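Local atomic coordinates of glycosyltransferase (Streptomyces halstedii, PDB entry 3WAD), a protein that is a glycosyltransferase of the GT-B fold, built from two Rossmann-like domains that face each other across a cleft. Residues Gln336-Asn341 with Gly357-Thr362. Sequence-based numbering, arbitrary orientation.
Sequences QLIVPN and GAALVT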
ATOM      1  N   GLN B 336      -0.903  15.393 -24.416  1.00 28.84           N
ATOM      2  CA  GLN B 336      -1.684  14.222 -24.723  1.00 27.28           C
ATOM      3  C   GLN B 336      -2.160  14.218 -26.177  1.00 28.23           C
ATOM      4  O   GLN B 336      -2.555  15.252 -26.715  1.00 29.07           O
ATOM      5  CB  GLN B 336      -2.911  14.173 -23.792  1.00 26.03           C
ATOM      6  CG  GLN B 336      -2.551  13.984 -22.379  1.00 25.71           C
ATOM      7  CD  GLN B 336      -3.780  14.031 -21.475  1.00 26.49           C
ATOM      8  OE1 GLN B 336      -4.577  13.121 -21.468  1.00 29.09           O
ATOM      9  NE2 GLN B 336      -3.955  15.119 -20.765  1.00 24.63           N
ATOM     10  N   LEU B 337      -2.151  13.037 -26.797  1.00 27.77           N
ATOM     11  CA  LEU B 337      -2.964  12.828 -27.961  1.00 28.74           C
ATOM     12  C   LEU B 337      -4.005  11.803 -27.559  1.00 28.10           C
ATOM     13  O   LEU B 337      -3.665  10.691 -27.151  1.00 29.41           O
ATOM     14  CB  LEU B 337      -2.073  12.444 -29.181  1.00 28.68           C
ATOM     15  CG  LEU B 337      -2.525  11.864 -30.516  1.00 32.50           C
ATOM     16  CD1 LEU B 337      -3.911  12.211 -30.921  1.00 33.08           C
ATOM     17  CD2 LEU B 337      -1.429  12.023 -31.650  1.00 32.62           C
ATOM     18  N   ILE B 338      -5.253  12.232 -27.584  1.00 28.10           N
ATOM     19  CA  ILE B 338      -6.368  11.449 -27.049  1.00 28.61           C
ATOM     20  C   ILE B 338      -7.168  10.914 -28.195  1.00 27.24           C
ATOM     21  O   ILE B 338      -7.578  11.664 -29.058  1.00 26.69           O
ATOM     22  CB  ILE B 338      -7.275  12.310 -26.057  1.00 28.45           C
ATOM     23  CG1 ILE B 338      -6.423  12.864 -24.911  1.00 28.76           C
ATOM     24  CG2 ILE B 338      -8.412  11.438 -25.429  1.00 27.66           C
ATOM     25  CD1 ILE B 338      -7.032  14.058 -24.156  1.00 24.73           C
ATOM     26  N   VAL B 339      -7.348   9.615 -28.236  1.00 27.55           N
ATOM     27  CA  VAL B 339      -8.278   9.010 -29.145  1.00 28.53           C
ATOM     28  C   VAL B 339      -9.454   8.481 -28.268  1.00 29.92           C
ATOM     29  O   VAL B 339      -9.414   7.337 -27.814  1.00 29.41           O
ATOM     30  CB  VAL B 339      -7.621   7.857 -29.957  1.00 28.48           C
ATOM     31  CG1 VAL B 339      -8.675   7.130 -30.873  1.00 30.63           C
ATOM     32  CG2 VAL B 339      -6.502   8.384 -30.832  1.00 29.94           C
ATOM     33  N   PRO B 340     -10.505   9.312 -28.034  1.00 30.91           N
ATOM     34  CA  PRO B 340     -11.404   8.934 -26.911  1.00 31.47           C
ATOM     35  C   PRO B 340     -12.170   7.636 -27.116  1.00 34.21           C
ATOM     36  O   PRO B 340     -12.689   7.341 -28.184  1.00 34.08           O
ATOM     37  CB  PRO B 340     -12.380  10.107 -26.776  1.00 31.25           C
ATOM     38  CG  PRO B 340     -11.770  11.292 -27.561  1.00 30.55           C
ATOM     39  CD  PRO B 340     -10.682  10.714 -28.479  1.00 29.99           C
ATOM     40  N   ASN B 341     -12.218   6.851 -26.060  1.00 34.47           N
ATOM     41  CA  ASN B 341     -13.096   5.756 -26.030  1.00 36.89           C
ATOM     42  C   ASN B 341     -14.436   6.341 -25.545  1.00 36.92           C
ATOM     43  O   ASN B 341     -14.570   7.544 -25.416  1.00 36.61           O
ATOM     44  CB  ASN B 341     -12.519   4.685 -25.113  1.00 37.21           C
ATOM     45  CG  ASN B 341     -13.178   3.349 -25.316  1.00 41.30           C
ATOM     46  OD1 ASN B 341     -12.553   2.336 -25.057  1.00 44.61           O
ATOM     47  ND2 ASN B 341     -14.466   3.328 -25.786  1.00 44.19           N
ATOM     48  N   GLY B 357      -5.283  23.778 -24.504  1.00 36.88           N
ATOM     49  CA  GLY B 357      -4.106  23.731 -25.325  1.00 34.80           C
ATOM     50  C   GLY B 357      -3.171  22.634 -24.943  1.00 34.27           C
ATOM     51  O   GLY B 357      -2.038  22.632 -25.422  1.00 34.25           O
ATOM     52  N   ALA B 358      -3.629  21.701 -24.091  1.00 33.46           N
ATOM     53  CA  ALA B 358      -2.788  20.637 -23.485  1.00 32.45           C
ATOM     54  C   ALA B 358      -2.832  19.327 -24.256  1.00 31.98           C
ATOM     55  O   ALA B 358      -2.022  18.439 -24.018  1.00 33.15           O
ATOM     56  CB  ALA B 358      -3.193  20.364 -22.004  1.00 32.67           C
ATOM     57  N   ALA B 359      -3.736  19.236 -25.218  1.00 30.68           N
ATOM     58  CA  ALA B 359      -3.956  18.002 -25.914  1.00 30.76           C
ATOM     59  C   ALA B 359      -4.448  18.245 -27.363  1.00 30.96           C
ATOM     60  O   ALA B 359      -5.006  19.293 -27.657  1.00 32.03           O
ATOM     61  CB  ALA B 359      -4.994  17.224 -25.157  1.00 30.26           C
ATOM     62  N   LEU B 360      -4.288  17.246 -28.224  1.00 29.33           N
ATOM     63  CA  LEU B 360      -4.934  17.221 -29.509  1.00 30.47           C
ATOM     64  C   LEU B 360      -5.813  15.982 -29.533  1.00 29.94           C
ATOM     65  O   LEU B 360      -5.472  15.017 -28.924  1.00 30.21           O
ATOM     66  CB  LEU B 360      -3.890  17.173 -30.631  1.00 30.39           C
ATOM     67  CG  LEU B 360      -3.148  18.481 -30.845  1.00 30.32           C
ATOM     68  CD1 LEU B 360      -2.125  18.258 -31.922  1.00 31.54           C
ATOM     69  CD2 LEU B 360      -4.148  19.614 -31.202  1.00 31.47           C
ATOM     70  N   VAL B 361      -6.965  16.035 -30.174  1.00 30.57           N
ATOM     71  CA  VAL B 361      -7.902  14.923 -30.141  1.00 32.01           C
ATOM     72  C   VAL B 361      -8.157  14.392 -31.554  1.00 31.97           C
ATOM     73  O   VAL B 361      -8.414  15.179 -32.453  1.00 31.24           O
ATOM     74  CB  VAL B 361      -9.310  15.361 -29.513  1.00 32.14           C
ATOM     75  CG1 VAL B 361     -10.286  14.216 -29.466  1.00 33.06           C
ATOM     76  CG2 VAL B 361      -9.148  15.974 -28.087  1.00 34.30           C
ATOM     77  N   THR B 362      -8.139  13.070 -31.747  1.00 31.72           N
ATOM     78  CA  THR B 362      -8.766  12.484 -32.942  1.00 32.52           C
ATOM     79  C   THR B 362      -9.859  11.507 -32.598  1.00 31.81           C
ATOM     80  O   THR B 362      -9.573  10.474 -32.039  1.00 32.33           O
ATOM     81  CB  THR B 362      -7.728  11.765 -33.865  1.00 32.41           C
ATOM     82  OG1 THR B 362      -6.754  12.722 -34.257  1.00 30.08           O
ATOM     83  CG2 THR B 362      -8.424  11.234 -35.113  1.00 32.74           C
TER
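Gln336, Leu337 and Ile338 run alongside Ala359, Leu360 and Val361 as the last two parallel strands of the six-stranded sheet in the C-terminal Rossmann-like domain. Helix 346-355 makes the crossover of this beta-alpha-beta unit. The backbone bonds form a ladder: Gln336 N reaches Ala358 O at 3.3 Å, Leu360 bonds through its N to Gln336 O and through its O to Ile338 N, and Thr362 N closes the row on Ile338 O at 3.1 Å. On its other edge the strand bonds to strand 314-319: Leu337 with Ile317 and His319, Val339 with His319. Leu337 and Leu360 lie on the face packed by helix 369-381; Gln336, Ile338, Ala359 and Val361 share the other face, where helix 346-355 crosses. On that face Ile338 CD1 rests on Ala359 CB at 3.9 Å.

The side chain of Val361 starts with Val361 CB 4.1 Å from Ile338 O, the same oxygen that its own CA approaches in a CA-H...O contact. Val361 CG1, anti to the backbone N (chi1 -180°), stays beside that oxygen and also meets the Pro340 ring, 3.7 Å from Pro340 CD, the two side chains crossing at about a right angle. Thr362 OG1 is hydrogen-bonded to Gln375 OE1, whereas the buried Thr362 O has no hydrogen-bond donor in the model and has carbon neighbours instead: Val339 CA, Pro340 CD and, at 3.7 Å, Val339 CG1.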